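PDB 2QEN: walker-Type ATPase from Pyrococcus abyssi, which binds ADP and magnesium and probably acts as an ATPase, although its cellular role is unknown. Local coordinates for residues I78-L81 and Q82-I85; G144-G147 and G148-L152; T184-S188 and P189-R193; G246-Y249 and L250-D254; M259-T262 and L263-A266. The protein carries 1 engineered substitution. All blocks are in the same frame, centred on the assembly; numbering follows the deposited sequence.

Contact 1: I78-L81 and Q82-I85; sequences IKEL and QSTI
Gln-82 lies back along the helix over the carbonyl groups of Ile-78 and Lys-79, the turn before it. Its CB rests 3.4 Å from Lys-79 O. CG sits 3.4 Å from Ile-78 O, because chi1 of -75° sets it beside the backbone N and opposite the carbonyl carbon. From CG the chain runs straight out. OE1 then comes 3.5 Å from Lys-79 CA, a van der Waals approach. NE2 turns off the helix and is hydrogen-bonded to the backbone O atoms of Leu-106 and Phe-103. The amide ties the helix to the loop that leads into helix 113-127.

Thr-84 makes the other main side-chain contact. Its OG1 donates to Glu-80 O over 2.7 Å. Thr-84 N donates to the same oxygen at 3.0 Å, from the opposite face of the carbonyl plane. Two bonds therefore grip Glu-80 O. Glu-80 bends at chi2 (69°), which brings OE2 to 3.3 Å from Thr-84 OG1, but the angle is too poor for a hydrogen bond there.

Leu-81 and Ile-85 point into the fold, against Ile-58 of strand 57-61 and residues of helix 113-127. A threonine hydroxyl returned to the carbonyl four residues back is a common alpha-helical feature. Here it marks the last turn of helix 74-84, which packs beside the edge strand 57-61 of the P-loop NTPase sheet.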
# COMPACT_ATOMS: atom_id res chain seq x y z
N ILE A 78 -19.18 -6.95 3.82
CA ILE A 78 -20.00 -6.51 4.95
C ILE A 78 -19.58 -7.21 6.27
O ILE A 78 -19.44 -6.55 7.30
CB ILE A 78 -21.52 -6.56 4.65
CG1 ILE A 78 -21.82 -5.59 3.49
CG2 ILE A 78 -22.33 -6.21 5.89
CD1 ILE A 78 -23.25 -5.51 3.08
N LYS A 79 -19.35 -8.52 6.19
CA LYS A 79 -18.87 -9.29 7.34
C LYS A 79 -17.54 -8.74 7.89
O LYS A 79 -17.33 -8.71 9.10
CB LYS A 79 -18.75 -10.79 7.00
CG LYS A 79 -18.55 -11.71 8.21
CD LYS A 79 -18.41 -13.20 7.80
CE LYS A 79 -17.84 -14.05 8.95
NZ LYS A 79 -17.69 -15.51 8.62
N GLU A 80 -16.65 -8.30 6.98
CA GLU A 80 -15.37 -7.66 7.34
C GLU A 80 -15.52 -6.27 7.98
O GLU A 80 -14.82 -5.94 8.93
CB GLU A 80 -14.41 -7.62 6.13
CG GLU A 80 -12.99 -7.12 6.44
CD GLU A 80 -12.16 -8.07 7.30
OE1 GLU A 80 -12.41 -9.30 7.29
OE2 GLU A 80 -11.23 -7.58 7.98
N LEU A 81 -16.42 -5.45 7.46
CA LEU A 81 -16.80 -4.19 8.14
C LEU A 81 -17.31 -4.44 9.56
O LEU A 81 -16.92 -3.73 10.49
CB LEU A 81 -17.87 -3.45 7.35
CG LEU A 81 -17.45 -2.70 6.08
CD1 LEU A 81 -18.61 -2.59 5.10
CD2 LEU A 81 -16.92 -1.32 6.44
N GLN A 82 -18.16 -5.46 9.71
CA GLN A 82 -18.69 -5.85 11.01
C GLN A 82 -17.61 -6.26 12.00
O GLN A 82 -17.60 -5.80 13.14
CB GLN A 82 -19.71 -6.98 10.86
CG GLN A 82 -21.07 -6.55 10.30
CD GLN A 82 -21.99 -7.73 10.05
OE1 GLN A 82 -21.56 -8.78 9.58
NE2 GLN A 82 -23.26 -7.56 10.36
N SER A 83 -16.70 -7.14 11.56
CA SER A 83 -15.68 -7.68 12.46
C SER A 83 -14.57 -6.67 12.77
O SER A 83 -13.94 -6.74 13.81
CB SER A 83 -15.09 -8.99 11.93
OG SER A 83 -14.36 -8.79 10.73
N THR A 84 -14.34 -5.72 11.87
CA THR A 84 -13.29 -4.72 12.07
C THR A 84 -13.68 -3.66 13.10
O THR A 84 -12.83 -3.16 13.83
CB THR A 84 -12.85 -4.06 10.73
OG1 THR A 84 -12.43 -5.07 9.82
CG2 THR A 84 -11.68 -3.14 10.96
N ILE A 85 -14.96 -3.34 13.16
CA ILE A 85 -15.46 -2.38 14.15
C ILE A 85 -15.87 -3.05 15.46
O ILE A 85 -16.28 -2.38 16.40
CB ILE A 85 -16.60 -1.47 13.58
CG1 ILE A 85 -16.69 -0.14 14.35
CG2 ILE A 85 -17.93 -2.21 13.53
CD1 ILE A 85 -17.44 0.95 13.58

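Contact 2: G144-G147 and G148-L152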
# COMPACT_ATOMS: atom_id res chain seq x y z
N GLY A 144 -17.69 -8.19 -6.79
CA GLY A 144 -18.89 -8.41 -7.60
C GLY A 144 -18.59 -8.98 -8.97
O GLY A 144 -17.62 -9.71 -9.14
N SER A 145 -19.42 -8.64 -9.96
CA SER A 145 -19.15 -9.05 -11.35
C SER A 145 -19.30 -7.89 -12.33
O SER A 145 -19.48 -8.10 -13.53
CB SER A 145 -20.01 -10.25 -11.75
OG SER A 145 -21.39 -9.94 -11.71
N ARG A 146 -19.20 -6.66 -11.82
CA ARG A 146 -19.27 -5.45 -12.64
C ARG A 146 -18.02 -4.59 -12.47
O ARG A 146 -18.08 -3.36 -12.61
CB ARG A 146 -20.51 -4.64 -12.27
CG ARG A 146 -21.81 -5.27 -12.73
CD ARG A 146 -22.99 -4.69 -11.97
NE ARG A 146 -24.19 -5.49 -12.20
CZ ARG A 146 -25.31 -5.38 -11.49
NH1 ARG A 146 -25.40 -4.50 -10.50
NH2 ARG A 146 -26.35 -6.16 -11.78
N GLY A 147 -16.91 -5.23 -12.15
CA GLY A 147 -15.62 -4.56 -11.93
C GLY A 147 -15.54 -3.65 -10.71
O GLY A 147 -14.75 -2.71 -10.70
N GLY A 148 -16.34 -3.94 -9.69
CA GLY A 148 -16.38 -3.15 -8.46
C GLY A 148 -17.09 -1.81 -8.57
O GLY A 148 -16.84 -0.90 -7.77
N LYS A 149 -18.00 -1.68 -9.55
CA LYS A 149 -18.71 -0.43 -9.84
C LYS A 149 -19.67 -0.02 -8.72
O LYS A 149 -19.91 1.18 -8.50
CB LYS A 149 -19.47 -0.53 -11.17
CG LYS A 149 -20.23 0.74 -11.55
CD LYS A 149 -21.06 0.54 -12.81
CE LYS A 149 -21.62 1.87 -13.32
NZ LYS A 149 -22.24 1.72 -14.66
N GLU A 150 -20.23 -1.02 -8.04
CA GLU A 150 -21.06 -0.81 -6.86
C GLU A 150 -20.27 -0.07 -5.78
O GLU A 150 -20.85 0.71 -5.03
CB GLU A 150 -21.58 -2.14 -6.30
CG GLU A 150 -22.45 -2.95 -7.25
CD GLU A 150 -21.66 -3.99 -8.05
OE1 GLU A 150 -20.41 -3.88 -8.17
OE2 GLU A 150 -22.29 -4.94 -8.54
N LEU A 151 -18.96 -0.33 -5.69
CA LEU A 151 -18.12 0.41 -4.72
C LEU A 151 -17.88 1.85 -5.14
O LEU A 151 -17.93 2.75 -4.31
CB LEU A 151 -16.80 -0.32 -4.40
CG LEU A 151 -16.95 -1.36 -3.30
CD1 LEU A 151 -15.85 -2.37 -3.38
CD2 LEU A 151 -17.00 -0.72 -1.90
N LEU A 152 -17.66 2.07 -6.43
CA LEU A 152 -17.55 3.43 -6.97
C LEU A 152 -18.83 4.24 -6.73
O LEU A 152 -18.76 5.40 -6.35
CB LEU A 152 -17.21 3.39 -8.46
CG LEU A 152 -15.96 2.63 -8.88
CD1 LEU A 152 -15.83 2.60 -10.40
CD2 LEU A 152 -14.68 3.21 -8.22
O HOH W 1 -21.85 -7.22 -9.23
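Arg-146 and Glu-150 meet at the start of helix 149-161, where the loop turns into the helix. The nearest atoms are Arg-146 CD and Glu-150 OE2, 3.5 Å apart. The arginine chain runs roughly perpendicular to the glutamate. Arg-146 NH1 lies 3.7 Å from the same OE2, which makes a long salt bridge. OE2 stands clear of the plane of the guanidinium, and no N-H is aimed at it. The two flat groups are turned only 19° from each other.

Glu-150 reaches back because its chain bends at chi2 (94°). The guanidinium is carried past the carboxylate by a chain that is extended from CG to NE. A water takes a hydrogen bond from Ser-145 N at 2.9 Å. It also appears to bridge to Glu-150 OE2, but that distance is too short to be trusted.

Further out, the backbone sets the geometry. Arg-146 O accepts a weak bond from Lys-149 N at 3.5 Å and also lies against Lys-149 CB. Gly-147 and Gly-148 both have positive phi, a conformation that favours glycine. Gly-148 is the N-cap residue. Its O accepts weak bonds from Leu-151 N, at 3.0 Å, and from Leu-152 N. On the loop side, Gly-144 O is hydrogen-bonded to His-71 NE2.

A carboxylate in the first turn would be favoured by the helix dipole. With the arginine close by, Glu-150 is probably charged. The pull between the two is electrostatic and loosely directed, as suits a surface contact.

Contact 3: T184-S188 and P189-R193; sequences TDYES and PLYGR
Tyr-186 and Tyr-191 each carry CG anti to the backbone N across the CA-CB bond, with chi1 of -169° and 173°. These rotamers bring the two rings together at a slant. They form a T-shaped (edge-to-face) pair. The edge of Tyr-186 points at the face of Tyr-191, with planes 70° apart and centroids 5.2 Å apart. The closest atoms are Tyr-186 CD1 and Tyr-191 CE2, at 3.5 Å, so the touch falls toward the rim of the Tyr-191 ring. Tyr-186 CA adds a CH-pi contact over the Tyr-191 ring, 4.2 Å from its centroid. Tyr-191 CB packs on Asp-185 O at 3.4 Å.

Three beta turns shape the backbone. The first is type I, from Asp-185 to Ser-188. Within it Asp-185 OD1 accepts from Glu-187 N at 3.0 Å, an Asx turn, and the N-H comes from above the carboxylate plane. The second is type I, from Ser-188 to Tyr-191, closed by Tyr-191 N on Ser-188 O at 3.0 Å. Inside it Ser-188 OG accepts from Leu-190 N at 3.2 Å. The third, type II, runs from Leu-190 to Arg-193, with Gly-192 at positive phi.

Ser-188 OG is also hydrogen-bonded to Leu-181 O, at the end of helix 174-181. Pro-189 and Leu-190 turn to helix 149-161, onto Leu-152, Phe-155 and Ala-156. Arg-193 forms a salt bridge with Asp-160 of that helix. The loop thus leads from helix 174-181 along helix 149-161 to edge strand 196-199.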
# COMPACT_ATOMS: atom_id res chain seq x y z
N THR A 184 -12.14 10.54 -14.65
CA THR A 184 -12.28 11.31 -15.90
C THR A 184 -13.12 10.59 -16.98
O THR A 184 -13.32 11.11 -18.09
CB THR A 184 -10.90 11.75 -16.45
OG1 THR A 184 -10.06 10.60 -16.64
CG2 THR A 184 -10.21 12.70 -15.48
N ASP A 185 -13.62 9.40 -16.65
CA ASP A 185 -14.57 8.66 -17.49
C ASP A 185 -16.00 8.98 -17.04
O ASP A 185 -16.33 8.81 -15.85
CB ASP A 185 -14.29 7.15 -17.39
CG ASP A 185 -15.06 6.32 -18.43
OD1 ASP A 185 -16.11 6.76 -18.95
OD2 ASP A 185 -14.62 5.19 -18.70
N TYR A 186 -16.85 9.41 -17.97
CA TYR A 186 -18.22 9.84 -17.66
C TYR A 186 -19.09 8.70 -17.14
O TYR A 186 -20.10 8.92 -16.48
CB TYR A 186 -18.88 10.51 -18.87
CG TYR A 186 -20.19 11.20 -18.53
CD1 TYR A 186 -20.19 12.40 -17.82
CD2 TYR A 186 -21.41 10.64 -18.88
CE1 TYR A 186 -21.37 13.03 -17.49
CE2 TYR A 186 -22.61 11.26 -18.55
CZ TYR A 186 -22.57 12.46 -17.86
OH TYR A 186 -23.74 13.10 -17.52
N GLU A 187 -18.67 7.48 -17.46
CA GLU A 187 -19.39 6.27 -17.05
C GLU A 187 -19.17 5.94 -15.57
O GLU A 187 -20.02 5.31 -14.93
CB GLU A 187 -18.99 5.10 -17.95
CG GLU A 187 -19.38 5.29 -19.43
CD GLU A 187 -20.88 5.29 -19.64
OE1 GLU A 187 -21.56 4.49 -18.97
OE2 GLU A 187 -21.38 6.09 -20.48
N SER A 188 -18.03 6.38 -15.03
CA SER A 188 -17.68 6.22 -13.62
C SER A 188 -18.60 7.03 -12.71
O SER A 188 -18.76 8.24 -12.92
CB SER A 188 -16.23 6.63 -13.37
OG SER A 188 -15.92 6.65 -11.98
N PRO A 189 -19.20 6.37 -11.70
CA PRO A 189 -20.00 7.08 -10.71
C PRO A 189 -19.23 8.20 -10.00
O PRO A 189 -19.85 9.15 -9.54
CB PRO A 189 -20.40 5.97 -9.73
CG PRO A 189 -20.38 4.72 -10.57
CD PRO A 189 -19.19 4.91 -11.46
N LEU A 190 -17.90 8.09 -9.95
CA LEU A 190 -17.07 9.11 -9.32
C LEU A 190 -16.67 10.25 -10.25
O LEU A 190 -15.86 11.10 -9.87
CB LEU A 190 -15.81 8.47 -8.72
CG LEU A 190 -15.95 7.72 -7.39
CD1 LEU A 190 -14.59 7.16 -6.98
CD2 LEU A 190 -16.49 8.63 -6.31
N TYR A 191 -17.22 10.29 -11.46
CA TYR A 191 -16.81 11.28 -12.45
C TYR A 191 -16.90 12.71 -11.92
O TYR A 191 -17.90 13.09 -11.31
CB TYR A 191 -17.62 11.14 -13.75
CG TYR A 191 -17.35 12.25 -14.74
CD1 TYR A 191 -16.19 12.26 -15.51
CD2 TYR A 191 -18.25 13.31 -14.89
CE1 TYR A 191 -15.93 13.27 -16.40
CE2 TYR A 191 -18.01 14.34 -15.80
CZ TYR A 191 -16.84 14.32 -16.55
OH TYR A 191 -16.60 15.33 -17.45
N GLY A 192 -15.85 13.49 -12.17
CA GLY A 192 -15.80 14.90 -11.75
C GLY A 192 -15.52 15.13 -10.27
O GLY A 192 -15.39 16.27 -9.83
N ARG A 193 -15.44 14.05 -9.49
CA ARG A 193 -15.27 14.18 -8.05
C ARG A 193 -13.79 14.16 -7.70
O ARG A 193 -13.07 13.24 -8.10
CB ARG A 193 -16.06 13.10 -7.31
CG ARG A 193 -17.56 13.44 -7.19
CD ARG A 193 -18.39 12.22 -6.88
NE ARG A 193 -19.83 12.48 -6.97
CZ ARG A 193 -20.58 12.23 -8.04
NH1 ARG A 193 -20.05 11.73 -9.15
NH2 ARG A 193 -21.88 12.50 -8.01

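Contact 4: G246-Y249 and L250-D254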
# COMPACT_ATOMS: atom_id res chain seq x y z
N GLY A 246 17.77 -4.44 10.32
CA GLY A 246 17.98 -4.14 11.73
C GLY A 246 17.78 -5.37 12.61
O GLY A 246 18.62 -5.69 13.41
N VAL A 247 16.65 -6.05 12.43
CA VAL A 247 16.39 -7.37 13.03
C VAL A 247 17.52 -8.39 12.78
O VAL A 247 18.02 -8.99 13.73
CB VAL A 247 15.00 -7.93 12.56
CG1 VAL A 247 14.77 -9.39 13.03
CG2 VAL A 247 13.85 -7.02 13.06
N GLU A 248 17.90 -8.60 11.52
CA GLU A 248 18.95 -9.58 11.19
C GLU A 248 20.31 -9.24 11.80
O GLU A 248 21.05 -10.12 12.20
CB GLU A 248 19.08 -9.77 9.66
CG GLU A 248 17.90 -10.50 9.01
CD GLU A 248 17.59 -11.84 9.68
OE1 GLU A 248 18.52 -12.47 10.22
OE2 GLU A 248 16.41 -12.27 9.69
N TYR A 249 20.60 -7.94 11.90
CA TYR A 249 21.84 -7.50 12.54
C TYR A 249 21.85 -7.80 14.03
O TYR A 249 22.87 -8.26 14.54
CB TYR A 249 22.13 -6.01 12.26
CG TYR A 249 23.60 -5.64 12.46
CD1 TYR A 249 24.14 -5.52 13.75
CD2 TYR A 249 24.43 -5.40 11.37
CE1 TYR A 249 25.50 -5.18 13.94
CE2 TYR A 249 25.78 -5.05 11.56
CZ TYR A 249 26.30 -4.94 12.85
OH TYR A 249 27.62 -4.61 13.03
N LEU A 250 20.73 -7.56 14.71
CA LEU A 250 20.58 -7.87 16.15
C LEU A 250 20.72 -9.37 16.43
O LEU A 250 21.24 -9.78 17.46
CB LEU A 250 19.21 -7.38 16.66
CG LEU A 250 18.94 -5.88 16.76
CD1 LEU A 250 17.71 -5.61 17.63
CD2 LEU A 250 20.13 -5.13 17.32
N ARG A 251 20.23 -10.18 15.50
CA ARG A 251 20.28 -11.62 15.62
C ARG A 251 21.66 -12.22 15.24
O ARG A 251 22.02 -13.27 15.74
CB ARG A 251 19.16 -12.21 14.77
CG ARG A 251 17.79 -11.97 15.41
CD ARG A 251 16.66 -12.37 14.50
NE ARG A 251 15.42 -12.32 15.27
CZ ARG A 251 14.24 -12.76 14.84
NH1 ARG A 251 14.11 -13.27 13.64
NH2 ARG A 251 13.19 -12.67 15.64
N ASN A 252 22.40 -11.54 14.36
CA ASN A 252 23.60 -12.10 13.75
C ASN A 252 24.91 -11.38 14.08
O ASN A 252 25.97 -11.99 13.98
CB ASN A 252 23.42 -12.20 12.24
CG ASN A 252 22.41 -13.24 11.86
OD1 ASN A 252 22.73 -14.42 11.82
ND2 ASN A 252 21.15 -12.82 11.62
N GLY A 253 24.82 -10.09 14.41
CA GLY A 253 25.97 -9.34 14.96
C GLY A 253 27.05 -8.96 13.96
O GLY A 253 28.15 -8.56 14.34
N ASP A 254 26.72 -9.05 12.66
CA ASP A 254 27.73 -8.89 11.61
C ASP A 254 27.09 -8.28 10.36
O ASP A 254 25.98 -8.69 9.96
CB ASP A 254 28.36 -10.25 11.31
CG ASP A 254 29.31 -10.20 10.13
OD1 ASP A 254 30.43 -9.72 10.30
OD2 ASP A 254 28.93 -10.66 9.03
O HOH W 2 30.06 -6.65 14.12
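Glu-248 and Asn-252 lie side by side, one turn apart, and share the main polar contact. Asn-252 ND2 donates to Glu-248 O at 2.8 Å, with an N-H...O angle of 158°. The acceptor lies in the amide plane, which helps to set the rotation of the amide. Asn-252 N adds a weak bond to the same oxygen. Tyr-249 OH is hydrogen-bonded to Glu-227. A water held by Gly-253 O at 2.7 Å bonds weakly to the same hydroxyl.

Ordinary helical bonds come next. Leu-250 N binds Gly-246 O, and Arg-251 N binds Val-247 O. Gly-253 N closes the last turn on Tyr-249 O at 2.7 Å.

This is the C-terminal end of helix 239-252. Gly-253, with positive phi, breaks the helix. Asp-254 is already the N-cap of helix 255-280, with OD2 bonded to Arg-257 N. One short turn thus joins two successive helices.

Face contacts are two. Val-247 CG1 lies over one face of the Arg-251 guanidinium, 3.7 Å from NE. The Tyr-249 ring has the turn above one face, with Asp-254 N over its centre. Tyr-249 CE2 is 3.7 Å from Asp-254 C.

Contact 5: M259-T262 and L263-A266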
# COMPACT_ATOMS: atom_id res chain seq x y z
N MET A 259 23.21 -8.70 6.16
CA MET A 259 22.79 -8.32 4.81
C MET A 259 22.47 -9.55 3.95
O MET A 259 21.54 -9.52 3.15
CB MET A 259 23.85 -7.46 4.13
CG MET A 259 23.39 -6.75 2.84
SD MET A 259 22.06 -5.53 3.10
CE MET A 259 20.66 -6.51 2.66
N LYS A 260 23.26 -10.62 4.11
CA LYS A 260 23.02 -11.86 3.38
C LYS A 260 21.61 -12.38 3.70
O LYS A 260 20.85 -12.68 2.81
CB LYS A 260 24.09 -12.90 3.76
CG LYS A 260 24.62 -13.72 2.59
CD LYS A 260 25.65 -14.76 3.02
CE LYS A 260 25.01 -16.11 3.34
NZ LYS A 260 25.98 -17.27 3.22
N ARG A 261 21.28 -12.43 4.99
CA ARG A 261 19.96 -12.84 5.47
C ARG A 261 18.83 -11.89 5.05
O ARG A 261 17.74 -12.33 4.75
CB ARG A 261 19.96 -13.00 7.00
CG ARG A 261 20.94 -14.04 7.53
CD ARG A 261 20.44 -15.44 7.25
NE ARG A 261 19.97 -16.16 8.44
CZ ARG A 261 18.75 -16.07 8.95
NH1 ARG A 261 17.84 -15.26 8.42
NH2 ARG A 261 18.44 -16.78 10.02
N THR A 262 19.10 -10.58 5.06
CA THR A 262 18.12 -9.60 4.58
C THR A 262 17.77 -9.89 3.12
O THR A 262 16.60 -9.93 2.77
CB THR A 262 18.64 -8.15 4.75
OG1 THR A 262 18.95 -7.93 6.13
CG2 THR A 262 17.61 -7.11 4.33
N LEU A 263 18.78 -10.14 2.30
CA LEU A 263 18.61 -10.42 0.87
C LEU A 263 17.89 -11.73 0.61
O LEU A 263 17.11 -11.81 -0.33
CB LEU A 263 19.96 -10.36 0.11
CG LEU A 263 20.61 -8.96 0.09
CD1 LEU A 263 21.96 -8.90 -0.63
CD2 LEU A 263 19.66 -7.88 -0.45
N GLU A 264 18.15 -12.74 1.45
CA GLU A 264 17.40 -14.01 1.48
C GLU A 264 15.91 -13.80 1.72
O GLU A 264 15.08 -14.32 0.98
CB GLU A 264 17.94 -14.92 2.59
CG GLU A 264 19.30 -15.55 2.32
CD GLU A 264 19.82 -16.36 3.52
OE1 GLU A 264 19.11 -16.41 4.56
OE2 GLU A 264 20.92 -16.95 3.40
N VAL A 265 15.58 -13.09 2.80
CA VAL A 265 14.19 -12.74 3.12
C VAL A 265 13.53 -11.96 1.97
O VAL A 265 12.44 -12.30 1.54
CB VAL A 265 14.06 -12.00 4.49
CG1 VAL A 265 12.66 -11.41 4.70
CG2 VAL A 265 14.37 -12.98 5.65
N ALA A 266 14.21 -10.92 1.46
CA ALA A 266 13.71 -10.16 0.32
C ALA A 266 13.49 -11.05 -0.90
O ALA A 266 12.41 -11.04 -1.50
CB ALA A 266 14.64 -9.02 -0.01
O HOH W 3 16.96 -15.21 5.98
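Helix 255-280 is a long helix, and Met-259 packs on Leu-263 one turn along it. Met-259 CE meets Leu-263 CD2 at 3.5 Å and Leu-263 CG at 3.6 Å. The methionine chain folds forward to do this, bending at chi2 (64°) and again at chi3. The two side chains pass each other at a slant. Leu-263 CG also rests 3.2 Å from Met-259 O.

On another face, Arg-261 and Glu-264 pair three residues apart. Glu-264 OE1 lies 3.2 Å from Arg-261 CD. Its distance to Arg-261 NE is 4.0 Å, a long salt bridge. OE1 is well off the guanidinium plane, so the attraction is one of charge alone. Water bridges the same residues, donating to Glu-264 OE1 at 2.8 Å and to Arg-261 O at 3.2 Å.

The backbone underneath is regular. Four successive bonds run from Leu-263 N, Glu-264 N, Val-265 N and Ala-266 N to the carbonyls four residues earlier. Val-265 N to Arg-261 O is the straightest, at 175°. Thr-262 turns its hydroxyl back to Ala-258 O, so that polar atom is satisfied within the helix.

Thr-262 packs against Val-244, Phe-245 and Glu-248 of helix 239-252, and Ala-266 against Trp-241. Leu-263 and Ala-266 also touch Thr-346 and Val-343 of helix 342-348. The segment thus touches both helix 239-252 and helix 342-348.

Overall arrangement
The five contacts fall into two groups. Contacts 2 and 3 touch, with centres 14 Å apart: Leu-152 O lies 3.8 Å from Pro-189 CB. Contact 1 lies closer to contact 2, centres 19 Å apart and nearest atoms about 7 Å, than to contact 3, centres 28 Å apart. All three belong to the archaeal ATPase part of the chain. Contacts 4 and 5 touch on the other side of the chain's centre from contacts 2 and 3. There Glu-248 OE1 and Arg-261 NH1 form a weak, long ion pair of 3.4 Å. ADP lies about 8 Å from the side chain of Val-247 and about 11 Å from that of Val-265. The bound magnesium ion is about 14 Å from the side chain of Glu-80.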